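Local coordinates for receptor-like protein kinase ANXUR1 (Arabidopsis thaliana, PDB 6FIG) that takes part in plant reproduction as a receptor-like kinase, its malectin-like ectodomain probably sensing signals outside the cell, at residues 101-107 with 376-382; 167-171 with 330-334; 275-281 with 371-377; 295-300 with 351-356. All coordinates share one frame; numbering follows the deposited sequence.

Interaction 1 (101-107 with 376-382). With NAG (2-acetamido-2-deoxy-beta-D-glucopyranose), chain C.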
# COMPACT_ATOMS: atom_id res chain seq x y z
N ASP A 101 12.01 -22.82 10.64
CA ASP A 101 12.05 -24.28 10.67
C ASP A 101 11.28 -24.94 9.49
O ASP A 101 11.08 -26.15 9.52
CB ASP A 101 11.54 -24.80 12.03
CG ASP A 101 10.07 -24.47 12.31
OD1 ASP A 101 9.54 -25.04 13.30
OD2 ASP A 101 9.42 -23.68 11.58
N VAL A 102 10.89 -24.17 8.47
CA VAL A 102 10.08 -24.69 7.35
C VAL A 102 10.99 -24.84 6.12
O VAL A 102 11.60 -23.85 5.69
CB VAL A 102 8.88 -23.75 7.02
CG1 VAL A 102 7.99 -24.36 5.94
CG2 VAL A 102 8.03 -23.48 8.26
N THR A 103 11.08 -26.03 5.56
CA THR A 103 11.80 -26.23 4.30
C THR A 103 10.89 -25.90 3.14
O THR A 103 9.81 -26.50 2.98
CB THR A 103 12.34 -27.66 4.14
OG1 THR A 103 13.28 -27.94 5.19
CG2 THR A 103 13.03 -27.83 2.79
N LEU A 104 11.29 -24.92 2.34
CA LEU A 104 10.53 -24.45 1.19
C LEU A 104 10.96 -25.14 -0.08
O LEU A 104 10.11 -25.58 -0.88
CB LEU A 104 10.71 -22.93 1.01
CG LEU A 104 10.44 -22.11 2.28
CD1 LEU A 104 10.72 -20.65 2.02
CD2 LEU A 104 9.04 -22.31 2.82
N LEU A 105 12.27 -25.18 -0.29
CA LEU A 105 12.85 -25.73 -1.49
C LEU A 105 13.99 -26.64 -1.10
O LEU A 105 14.69 -26.37 -0.13
CB LEU A 105 13.36 -24.60 -2.37
CG LEU A 105 12.33 -23.64 -2.91
CD1 LEU A 105 13.02 -22.41 -3.49
CD2 LEU A 105 11.45 -24.32 -3.93
N SER A 106 14.20 -27.73 -1.85
CA SER A 106 15.22 -28.72 -1.53
C SER A 106 15.67 -29.35 -2.83
O SER A 106 14.81 -29.76 -3.63
CB SER A 106 14.69 -29.80 -0.57
OG SER A 106 15.68 -30.78 -0.26
N ASN A 107 16.97 -29.39 -3.07
CA ASN A 107 17.51 -29.84 -4.36
C ASN A 107 16.89 -29.11 -5.56
O ASN A 107 16.67 -29.69 -6.63
CB ASN A 107 17.30 -31.35 -4.51
CG ASN A 107 18.10 -31.94 -5.65
OD1 ASN A 107 19.30 -31.71 -5.77
ND2 ASN A 107 17.42 -32.69 -6.50
N LYS A 376 6.90 -30.23 8.30
CA LYS A 376 7.51 -28.89 8.13
C LYS A 376 8.21 -28.72 6.79
O LYS A 376 9.20 -27.98 6.67
CB LYS A 376 8.51 -28.61 9.26
CG LYS A 376 7.90 -28.59 10.64
CD LYS A 376 6.94 -27.42 10.77
CE LYS A 376 6.71 -27.04 12.23
NZ LYS A 376 5.44 -26.27 12.31
N ASN A 377 7.68 -29.38 5.77
CA ASN A 377 8.26 -29.35 4.44
C ASN A 377 7.21 -29.01 3.41
O ASN A 377 6.08 -29.51 3.47
CB ASN A 377 8.88 -30.70 4.08
CG ASN A 377 9.36 -30.73 2.64
OD1 ASN A 377 10.25 -29.97 2.25
ND2 ASN A 377 8.71 -31.55 1.82
N LEU A 378 7.59 -28.16 2.47
CA LEU A 378 6.81 -27.84 1.27
C LEU A 378 7.58 -28.14 -0.02
O LEU A 378 7.06 -27.93 -1.11
CB LEU A 378 6.42 -26.36 1.32
CG LEU A 378 5.35 -25.99 2.36
CD1 LEU A 378 5.31 -24.50 2.65
CD2 LEU A 378 3.98 -26.45 1.86
N ALA A 379 8.82 -28.60 0.07
CA ALA A 379 9.62 -28.83 -1.13
C ALA A 379 9.15 -30.06 -1.87
O ALA A 379 8.92 -31.11 -1.27
CB ALA A 379 11.10 -28.99 -0.76
N GLY A 380 9.09 -29.92 -3.20
CA GLY A 380 8.79 -31.02 -4.10
C GLY A 380 9.95 -31.27 -5.04
O GLY A 380 10.98 -30.58 -4.99
N PRO A 381 9.84 -32.30 -5.88
CA PRO A 381 10.93 -32.55 -6.81
C PRO A 381 10.92 -31.56 -7.97
O PRO A 381 9.93 -30.83 -8.17
CB PRO A 381 10.64 -33.97 -7.30
CG PRO A 381 9.17 -34.13 -7.18
CD PRO A 381 8.74 -33.27 -6.03
N ASN A 382 12.02 -31.53 -8.73
CA ASN A 382 12.04 -30.73 -9.93
C ASN A 382 11.19 -31.47 -10.96
O ASN A 382 11.18 -32.70 -10.96
CB ASN A 382 13.45 -30.52 -10.46
CG ASN A 382 14.35 -29.83 -9.45
OD1 ASN A 382 14.06 -28.71 -8.99
ND2 ASN A 382 15.45 -30.48 -9.10
C1 NAG C . 18.01 -33.33 -7.66
C2 NAG C . 18.02 -34.84 -7.46
C3 NAG C . 18.44 -35.56 -8.74
C4 NAG C . 17.65 -35.06 -9.94
C5 NAG C . 17.76 -33.54 -10.04
C6 NAG C . 16.94 -32.95 -11.19
C7 NAG C . 18.58 -35.45 -5.14
C8 NAG C . 19.71 -35.71 -4.19
N2 NAG C . 18.95 -35.15 -6.39
O3 NAG C . 18.27 -36.97 -8.59
O4 NAG C . 18.20 -35.67 -11.12
O5 NAG C . 17.28 -32.96 -8.83
O6 NAG C . 15.55 -33.19 -10.99
O7 NAG C . 17.42 -35.52 -4.79
O HOH W 1 12.16 -28.20 7.77
O HOH W 2 12.16 -27.90 -4.09
O HOH W 3 13.59 -30.36 -6.07
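Asn382 uses a single amide nitrogen to hold both the backbone and the glycan of Asn107. Its ND2 donates to Asn107 O at 2.9 Å, nearly in line with the carbonyl bond. The N-acetylglucosamine joined to Asn107 ND2 offers the same nitrogen its ring oxygen O5 and its hydroxyl O6, two weak bonds that steady this first sugar against Asn382. Because Asn382 OD1 accepts from Ser109 N, both ends of the amide are engaged and its rotation is fixed.

Farther back, segment 376-382 runs in almost the same direction as 101-107 and joins it by one bridge. Thr103 N donates to Lys376 O (2.9 Å) and Leu378 N to Thr103 O (2.8 Å). With CG anti to the backbone N (chi1 174°), the Asn377 amide reaches forward along its own loop: OD1 lies 3.5 Å from Thr103 CG2 and takes Ala379 N from above its carbonyl plane, an Asx turn, while ND2 donates to Ala379 O. Ala379 CB abuts Ser106 CB at 3.7 Å. Beyond it the backbones part, and two waters link Gly380 O to the N and O of Ser106.

Strand 102-108 is, within this chain, an edge strand of a five-stranded antiparallel sheet, beside strand 95-99, where Leu104 and Leu105 both face Val97 in a classic beta bulge; Leu104, Leu105 and Leu378 pack on Tyr126 of strand 122-128.

Interaction 2 (167-171 with 330-334)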
# COMPACT_ATOMS: atom_id res chain seq x y z
N THR A 167 -10.56 -23.87 8.06
CA THR A 167 -10.73 -25.27 7.75
C THR A 167 -11.13 -25.47 6.29
O THR A 167 -11.68 -24.57 5.64
CB THR A 167 -11.75 -25.95 8.68
OG1 THR A 167 -13.04 -25.37 8.48
CG2 THR A 167 -11.36 -25.78 10.11
N ALA A 168 -10.85 -26.66 5.79
CA ALA A 168 -11.23 -27.07 4.44
C ALA A 168 -11.92 -28.42 4.53
O ALA A 168 -11.51 -29.27 5.31
CB ALA A 168 -9.99 -27.17 3.57
N ALA A 169 -12.97 -28.58 3.74
CA ALA A 169 -13.76 -29.81 3.72
C ALA A 169 -13.00 -30.88 2.95
O ALA A 169 -12.65 -30.67 1.80
CB ALA A 169 -15.11 -29.54 3.05
N LEU A 170 -12.76 -32.03 3.57
CA LEU A 170 -12.07 -33.12 2.88
C LEU A 170 -13.00 -33.72 1.84
O LEU A 170 -14.10 -34.16 2.17
CB LEU A 170 -11.55 -34.19 3.85
CG LEU A 170 -10.16 -33.87 4.41
CD1 LEU A 170 -9.93 -34.60 5.73
CD2 LEU A 170 -9.06 -34.20 3.41
N VAL A 171 -12.52 -33.71 0.60
CA VAL A 171 -13.27 -34.18 -0.56
C VAL A 171 -13.61 -35.66 -0.41
O VAL A 171 -12.81 -36.44 0.10
CB VAL A 171 -12.44 -33.95 -1.85
CG1 VAL A 171 -13.08 -34.64 -3.04
CG2 VAL A 171 -12.31 -32.46 -2.12
N LYS A 330 -15.36 -21.27 -0.99
CA LYS A 330 -15.42 -22.52 -0.27
C LYS A 330 -14.10 -23.24 -0.43
O LYS A 330 -13.58 -23.34 -1.53
CB LYS A 330 -16.54 -23.41 -0.76
CG LYS A 330 -16.85 -24.50 0.27
CD LYS A 330 -18.34 -24.78 0.37
CE LYS A 330 -18.65 -25.68 1.56
NZ LYS A 330 -18.18 -27.08 1.38
N ASP A 331 -13.58 -23.76 0.68
CA ASP A 331 -12.32 -24.50 0.68
C ASP A 331 -12.56 -26.02 0.74
O ASP A 331 -13.30 -26.52 1.58
CB ASP A 331 -11.47 -24.10 1.88
CG ASP A 331 -10.86 -22.74 1.75
OD1 ASP A 331 -10.80 -22.16 0.66
OD2 ASP A 331 -10.36 -22.26 2.80
N TYR A 332 -11.88 -26.74 -0.14
CA TYR A 332 -11.90 -28.21 -0.17
C TYR A 332 -10.48 -28.73 -0.09
O TYR A 332 -9.58 -28.11 -0.66
CB TYR A 332 -12.52 -28.69 -1.48
CG TYR A 332 -13.91 -28.18 -1.73
CD1 TYR A 332 -15.01 -28.83 -1.20
CD2 TYR A 332 -14.12 -27.03 -2.48
CE1 TYR A 332 -16.30 -28.36 -1.43
CE2 TYR A 332 -15.41 -26.56 -2.72
CZ TYR A 332 -16.48 -27.23 -2.19
OH TYR A 332 -17.73 -26.72 -2.44
N ALA A 333 -10.28 -29.84 0.59
CA ALA A 333 -8.96 -30.44 0.75
C ALA A 333 -8.90 -31.83 0.12
O ALA A 333 -9.86 -32.61 0.22
CB ALA A 333 -8.57 -30.51 2.22
N ILE A 334 -7.76 -32.14 -0.50
CA ILE A 334 -7.53 -33.43 -1.13
C ILE A 334 -6.07 -33.84 -0.94
O ILE A 334 -5.18 -33.03 -1.27
CB ILE A 334 -7.89 -33.41 -2.65
CG1 ILE A 334 -7.72 -34.79 -3.30
CG2 ILE A 334 -7.17 -32.34 -3.45
CD1 ILE A 334 -9.01 -35.47 -3.63
O HOH W 4 -11.16 -21.77 5.24
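Ala333 CB lies between Ala168 CB and Leu170 CD2, 3.9 Å from each, in a small apolar cluster. On the other face Ala169 CB approaches Tyr332 CD1 (4.3 Å). Val171, just past the end of strand 167-170, sets its CG2 against Tyr332 CB at 3.8 Å, the two side chains crossing at about a right angle, and its CB meets Ile334 CD1.

The strands pair in parallel although their axes diverge by 57°. Ala169 is gripped twice, its N donating to Asp331 O and its O accepting from Ala333 N at 2.8 Å; both donors stand well above the carbonyl planes. Val171 N to Ala333 O (2.9 Å) is almost straight, at 177°. Strand 167-170 also pairs antiparallel with strand 177-179, and so lies between it and strand 327-336.

At the other end, one water bridges Asp331 OD2 (2.6 Å) and Thr167 O, while Asp331 OD1 forms a salt bridge with Arg283. Apart from this water link, polar bonding between the two segments is left to the backbones, and their side chains meet almost wholly through carbon; the paired arginine would probably keep the buried carboxylate of Asp331 ionised.

Interaction 3 (275-281 with 371-377). With NAG (2-acetamido-2-deoxy-beta-D-glucopyranose), chain E.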
# COMPACT_ATOMS: atom_id res chain seq x y z
N ASP A 275 2.67 -31.48 -6.89
CA ASP A 275 3.62 -32.44 -6.31
C ASP A 275 2.87 -33.50 -5.51
O ASP A 275 2.01 -33.19 -4.71
CB ASP A 275 4.59 -31.71 -5.38
CG ASP A 275 5.41 -30.64 -6.09
OD1 ASP A 275 5.76 -30.83 -7.29
OD2 ASP A 275 5.75 -29.62 -5.43
N LYS A 276 3.22 -34.76 -5.70
CA LYS A 276 2.60 -35.86 -4.96
C LYS A 276 2.98 -35.81 -3.47
O LYS A 276 3.99 -35.19 -3.09
CB LYS A 276 3.02 -37.19 -5.58
CG LYS A 276 2.45 -37.45 -6.97
CD LYS A 276 2.87 -38.79 -7.58
CE LYS A 276 4.31 -38.80 -8.07
NZ LYS A 276 4.60 -39.95 -8.96
N ASN A 277 2.14 -36.42 -2.64
CA ASN A 277 2.40 -36.64 -1.20
C ASN A 277 2.17 -35.40 -0.35
O ASN A 277 2.81 -35.23 0.70
CB ASN A 277 3.82 -37.16 -0.91
CG ASN A 277 4.10 -38.51 -1.49
OD1 ASN A 277 3.43 -38.99 -2.40
ND2 ASN A 277 5.13 -39.15 -0.94
N PHE A 278 1.29 -34.53 -0.80
CA PHE A 278 0.82 -33.40 -0.01
C PHE A 278 -0.71 -33.35 -0.08
O PHE A 278 -1.32 -33.81 -1.07
CB PHE A 278 1.35 -32.06 -0.54
CG PHE A 278 2.84 -31.91 -0.46
CD1 PHE A 278 3.44 -31.49 0.72
CD2 PHE A 278 3.64 -32.18 -1.57
CE1 PHE A 278 4.81 -31.33 0.79
CE2 PHE A 278 5.02 -32.03 -1.49
CZ PHE A 278 5.60 -31.59 -0.31
N THR A 279 -1.30 -32.78 0.96
CA THR A 279 -2.67 -32.34 0.93
C THR A 279 -2.73 -30.94 0.36
O THR A 279 -1.94 -30.05 0.74
CB THR A 279 -3.28 -32.35 2.34
OG1 THR A 279 -3.25 -33.68 2.86
CG2 THR A 279 -4.71 -31.85 2.34
N TYR A 280 -3.64 -30.73 -0.58
CA TYR A 280 -3.89 -29.44 -1.20
C TYR A 280 -5.27 -28.90 -0.81
O TYR A 280 -6.22 -29.67 -0.60
CB TYR A 280 -3.83 -29.54 -2.73
CG TYR A 280 -2.44 -29.86 -3.20
CD1 TYR A 280 -1.57 -28.84 -3.58
CD2 TYR A 280 -1.99 -31.16 -3.23
CE1 TYR A 280 -0.28 -29.12 -3.98
CE2 TYR A 280 -0.67 -31.45 -3.61
CZ TYR A 280 0.18 -30.41 -3.97
OH TYR A 280 1.48 -30.66 -4.37
N ILE A 281 -5.36 -27.58 -0.72
CA ILE A 281 -6.62 -26.89 -0.51
C ILE A 281 -6.96 -26.22 -1.81
O ILE A 281 -6.15 -25.47 -2.36
CB ILE A 281 -6.54 -25.87 0.64
CG1 ILE A 281 -6.36 -26.61 1.95
CG2 ILE A 281 -7.82 -25.00 0.70
CD1 ILE A 281 -6.02 -25.69 3.11
N LYS A 371 -0.71 -25.79 -1.40
CA LYS A 371 -0.10 -26.98 -0.79
C LYS A 371 0.04 -26.79 0.69
O LYS A 371 0.60 -25.78 1.11
CB LYS A 371 1.28 -27.18 -1.39
CG LYS A 371 2.02 -28.42 -0.92
CD LYS A 371 3.49 -28.33 -1.31
CE LYS A 371 3.71 -28.51 -2.79
NZ LYS A 371 5.12 -28.21 -3.12
N MET A 372 -0.39 -27.74 1.49
CA MET A 372 -0.17 -27.71 2.93
C MET A 372 1.15 -28.39 3.26
O MET A 372 1.53 -29.37 2.62
CB MET A 372 -1.29 -28.47 3.65
CG MET A 372 -2.66 -27.91 3.39
SD MET A 372 -3.91 -28.69 4.42
CE MET A 372 -3.48 -28.06 6.04
N ASP A 373 1.84 -27.88 4.28
CA ASP A 373 3.08 -28.51 4.70
C ASP A 373 2.84 -29.87 5.37
O ASP A 373 1.82 -30.10 6.03
CB ASP A 373 3.98 -27.59 5.56
CG ASP A 373 3.38 -27.16 6.92
OD1 ASP A 373 2.15 -26.92 7.05
OD2 ASP A 373 4.20 -26.97 7.86
N THR A 374 3.80 -30.78 5.15
CA THR A 374 3.88 -32.08 5.81
C THR A 374 5.29 -32.20 6.38
O THR A 374 6.25 -32.00 5.64
CB THR A 374 3.66 -33.24 4.81
OG1 THR A 374 2.28 -33.28 4.45
CG2 THR A 374 4.03 -34.60 5.42
N MET A 375 5.40 -32.52 7.66
CA MET A 375 6.70 -32.66 8.34
C MET A 375 7.56 -31.38 8.18
O MET A 375 8.76 -31.45 7.93
CB MET A 375 7.45 -33.93 7.85
CG MET A 375 6.77 -35.27 8.19
SD MET A 375 6.61 -35.66 9.95
CE MET A 375 8.28 -35.49 10.56
N LYS A 376 6.90 -30.23 8.30
CA LYS A 376 7.51 -28.89 8.13
C LYS A 376 8.21 -28.72 6.79
O LYS A 376 9.20 -27.98 6.67
CB LYS A 376 8.51 -28.61 9.26
CG LYS A 376 7.90 -28.59 10.64
CD LYS A 376 6.94 -27.42 10.77
CE LYS A 376 6.71 -27.04 12.23
NZ LYS A 376 5.44 -26.27 12.31
N ASN A 377 7.68 -29.38 5.77
CA ASN A 377 8.26 -29.35 4.44
C ASN A 377 7.21 -29.01 3.41
O ASN A 377 6.08 -29.51 3.47
CB ASN A 377 8.88 -30.70 4.08
CG ASN A 377 9.36 -30.73 2.64
OD1 ASN A 377 10.25 -29.97 2.25
ND2 ASN A 377 8.71 -31.55 1.82
C1 NAG E . 5.59 -40.45 -1.34
C2 NAG E . 7.11 -40.50 -1.15
C3 NAG E . 7.65 -41.87 -1.54
C4 NAG E . 6.88 -42.94 -0.77
C5 NAG E . 5.35 -42.76 -0.90
C6 NAG E . 4.61 -43.73 0.00
C7 NAG E . 8.28 -38.37 -1.52
C8 NAG E . 8.88 -37.50 -2.60
N2 NAG E . 7.75 -39.51 -1.98
O3 NAG E . 9.05 -41.99 -1.26
O4 NAG E . 7.28 -44.28 -1.11
O5 NAG E . 4.99 -41.45 -0.52
O6 NAG E . 3.19 -43.67 -0.23
O7 NAG E . 8.30 -38.04 -0.33
O HOH W 5 1.49 -35.27 3.12
O HOH W 6 0.49 -31.85 3.07
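Lys371 faces Tyr280 in the antiparallel, non-hydrogen-bonded pair that joins strands 363-372 and 278-287 of the malectin-like fold, and each part of its side chain has a partner. CB lies 3.6 Å from Tyr280 CE1. CG, anti to the backbone N (chi1 -177°), runs out over one face of Phe278. CD then stands over the middle of that ring, a CH-pi contact 3.6 Å from the centroid. A bend at chi3 (-72°) turns CE toward Tyr280 OH and Asp275 OD2, both 3.5 Å away. At the tip, NZ forms a salt bridge with Asp275 OD2 at 2.8 Å, on the carboxylate's anti lone pair, and also bonds to Gln186 OE1 and Leu378 O; its cation-pi contact with Phe278 is off-centre. The buried ammonium is thus met by three oxygens and an aromatic face.

Asp275 is itself held in place, since Tyr280 OH donates to Asp275 O (2.6 Å) on a lone pair in the carbonyl plane. Asn377 O sits at the edge of Phe278, near the ring plane.

Alongside, Met372 N donates to Thr279 O, and Met372 SD rests against Thr279 CG2 and Ile281 CD1. Asn277, next to Phe278, carries an N-acetylglucosamine on ND2. Where the strands separate, one water accepts the N-H of Thr279 (N to water O 2.9 Å), donates to Met372 O at 2.7 Å and also bonds to Thr374 OG1.

Interaction 4 (295-300 with 351-356)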
# COMPACT_ATOMS: atom_id res chain seq x y z
N ASN A 295 -32.04 -21.98 -6.52
CA ASN A 295 -32.52 -23.04 -7.41
C ASN A 295 -32.69 -22.60 -8.86
O ASN A 295 -33.45 -23.20 -9.61
CB ASN A 295 -33.81 -23.70 -6.90
CG ASN A 295 -33.94 -25.14 -7.38
OD1 ASN A 295 -32.95 -25.83 -7.56
ND2 ASN A 295 -35.19 -25.59 -7.59
N GLN A 296 -31.95 -21.57 -9.25
CA GLN A 296 -31.83 -21.21 -10.63
C GLN A 296 -30.68 -21.91 -11.30
O GLN A 296 -30.83 -22.39 -12.41
CB GLN A 296 -31.73 -19.70 -10.80
CG GLN A 296 -33.06 -19.00 -10.54
CD GLN A 296 -33.02 -17.55 -10.91
OE1 GLN A 296 -32.26 -16.80 -10.31
NE2 GLN A 296 -33.81 -17.14 -11.92
N LYS A 297 -29.52 -21.95 -10.64
CA LYS A 297 -28.33 -22.64 -11.14
C LYS A 297 -27.77 -23.48 -10.01
O LYS A 297 -27.46 -22.96 -8.93
CB LYS A 297 -27.29 -21.65 -11.64
CG LYS A 297 -25.97 -22.27 -12.06
CD LYS A 297 -25.04 -21.24 -12.69
CE LYS A 297 -24.59 -20.18 -11.69
NZ LYS A 297 -24.09 -18.98 -12.39
N VAL A 298 -27.67 -24.78 -10.26
CA VAL A 298 -27.34 -25.77 -9.25
C VAL A 298 -26.44 -26.78 -9.92
O VAL A 298 -26.77 -27.31 -10.98
CB VAL A 298 -28.63 -26.41 -8.71
CG1 VAL A 298 -28.34 -27.43 -7.64
CG2 VAL A 298 -29.58 -25.35 -8.17
N PHE A 299 -25.28 -27.06 -9.32
CA PHE A 299 -24.26 -27.82 -10.01
C PHE A 299 -23.42 -28.69 -9.11
O PHE A 299 -23.22 -28.38 -7.92
CB PHE A 299 -23.37 -26.91 -10.88
CG PHE A 299 -22.75 -25.75 -10.16
CD1 PHE A 299 -23.45 -24.58 -9.94
CD2 PHE A 299 -21.40 -25.79 -9.80
CE1 PHE A 299 -22.87 -23.50 -9.31
CE2 PHE A 299 -20.81 -24.71 -9.18
CZ PHE A 299 -21.55 -23.56 -8.94
N ASN A 300 -22.91 -29.76 -9.70
CA ASN A 300 -22.04 -30.71 -9.03
C ASN A 300 -20.61 -30.29 -9.22
O ASN A 300 -20.25 -29.75 -10.27
CB ASN A 300 -22.25 -32.12 -9.57
CG ASN A 300 -23.65 -32.64 -9.32
OD1 ASN A 300 -24.25 -32.41 -8.26
ND2 ASN A 300 -24.20 -33.33 -10.30
N PRO A 351 -23.93 -29.52 -14.46
CA PRO A 351 -25.17 -29.19 -13.76
C PRO A 351 -25.72 -30.36 -12.95
O PRO A 351 -25.53 -31.52 -13.31
CB PRO A 351 -26.16 -28.87 -14.90
CG PRO A 351 -25.30 -28.64 -16.09
CD PRO A 351 -24.15 -29.56 -15.92
N SER A 352 -26.41 -30.02 -11.86
CA SER A 352 -27.15 -31.01 -11.09
C SER A 352 -28.58 -31.02 -11.61
O SER A 352 -29.14 -29.98 -11.99
CB SER A 352 -27.15 -30.64 -9.61
OG SER A 352 -27.99 -31.51 -8.85
N THR A 353 -29.19 -32.20 -11.59
CA THR A 353 -30.62 -32.30 -11.84
C THR A 353 -31.43 -32.29 -10.54
O THR A 353 -32.68 -32.29 -10.59
CB THR A 353 -30.96 -33.55 -12.66
OG1 THR A 353 -30.43 -34.70 -12.00
CG2 THR A 353 -30.38 -33.43 -14.07
N PHE A 354 -30.76 -32.33 -9.40
CA PHE A 354 -31.44 -32.42 -8.12
C PHE A 354 -32.30 -31.18 -7.87
O PHE A 354 -31.83 -30.06 -7.99
CB PHE A 354 -30.44 -32.59 -6.98
CG PHE A 354 -31.10 -32.69 -5.63
CD1 PHE A 354 -31.08 -31.61 -4.75
CD2 PHE A 354 -31.76 -33.86 -5.26
CE1 PHE A 354 -31.71 -31.70 -3.51
CE2 PHE A 354 -32.39 -33.96 -4.02
CZ PHE A 354 -32.36 -32.88 -3.15
N GLY A 355 -33.58 -31.40 -7.56
CA GLY A 355 -34.47 -30.30 -7.18
C GLY A 355 -35.03 -29.47 -8.32
O GLY A 355 -35.64 -28.43 -8.08
N GLN A 356 -34.86 -29.93 -9.56
CA GLN A 356 -35.50 -29.33 -10.72
C GLN A 356 -35.14 -27.84 -10.84
O GLN A 356 -36.01 -26.97 -10.80
CB GLN A 356 -37.04 -29.55 -10.66
CG GLN A 356 -37.50 -31.01 -10.57
CD GLN A 356 -37.15 -31.74 -9.26
OE1 GLN A 356 -37.56 -31.34 -8.15
NE2 GLN A 356 -36.40 -32.84 -9.40
O HOH W 7 -31.99 -27.94 -6.29
O HOH W 8 -26.69 -33.32 -7.52
O HOH W 9 -27.13 -34.36 -10.38
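Ser352 N donates to Val298 O (2.9 Å, nearly straight at 170°), beside the antiparallel, non-hydrogen-bonded pair of Phe299 with Pro351, where strands 299-303 and 344-351 of a four-stranded antiparallel sheet meet. Ser352 CB packs against Val298 CG1 at 3.9 Å and against Asn300 OD1 at 3.7 Å. At the far end of the contact, Asn295 ND2 donates to Gly355 O at 2.9 Å; the oxygen lies in the plane of the amide, whereas the nitrogen stands above the plane of the carbonyl.

Water completes this shell. One molecule donates to both Asn295 OD1 and Phe354 O, so the asparagine amide reaches successive carbonyls of the loop, one directly and one through water. Another accepts from Ser352 OG (2.6 Å) and donates to Asn300 OD1, and a third accepts from Asn300 ND2 and Thr353 N.

The shape of loop 351-356 sets these partners in position. With OG anti to the backbone N (chi1 174°), Ser352 accepts from Phe354 N at 2.9 Å, an ST turn. A type II beta turn from Thr353 to Gln356 follows, with Gly355 at positive phi. Outside the loop, Asn295 N is bonded to Asp316 OD2, the backbones of Asn300 and Thr350 are hydrogen-bonded, and Pro351 packs on Asn263 and Leu264 of helix 260-264. Ser352 O, buried by the contact, has no hydrogen-bond partner in the model.

In the fold
Interactions 1 and 3 are continuous: they share Lys376 and Asn377, their centres are about 10 Å apart, and the bond from Lys371 NZ to Leu378 O carries interaction 3 into interaction 1. Interaction 2 meets interaction 3 through neighbouring strands 327-336 and 278-287, where Ile334 O and Tyr280 N are 2.9 Å apart. Interaction 4 stands off, its centre about 42 Å from that of interaction 1, though its nearest atoms come within about 8 Å of interaction 2. Glycans attach at interactions 1 and 3. At interaction 4, a bound N-acetylglucosamine lies about 6 Å from the side chain of Pro351. A calcium ion is about 13 Å from the Phe299 side chain.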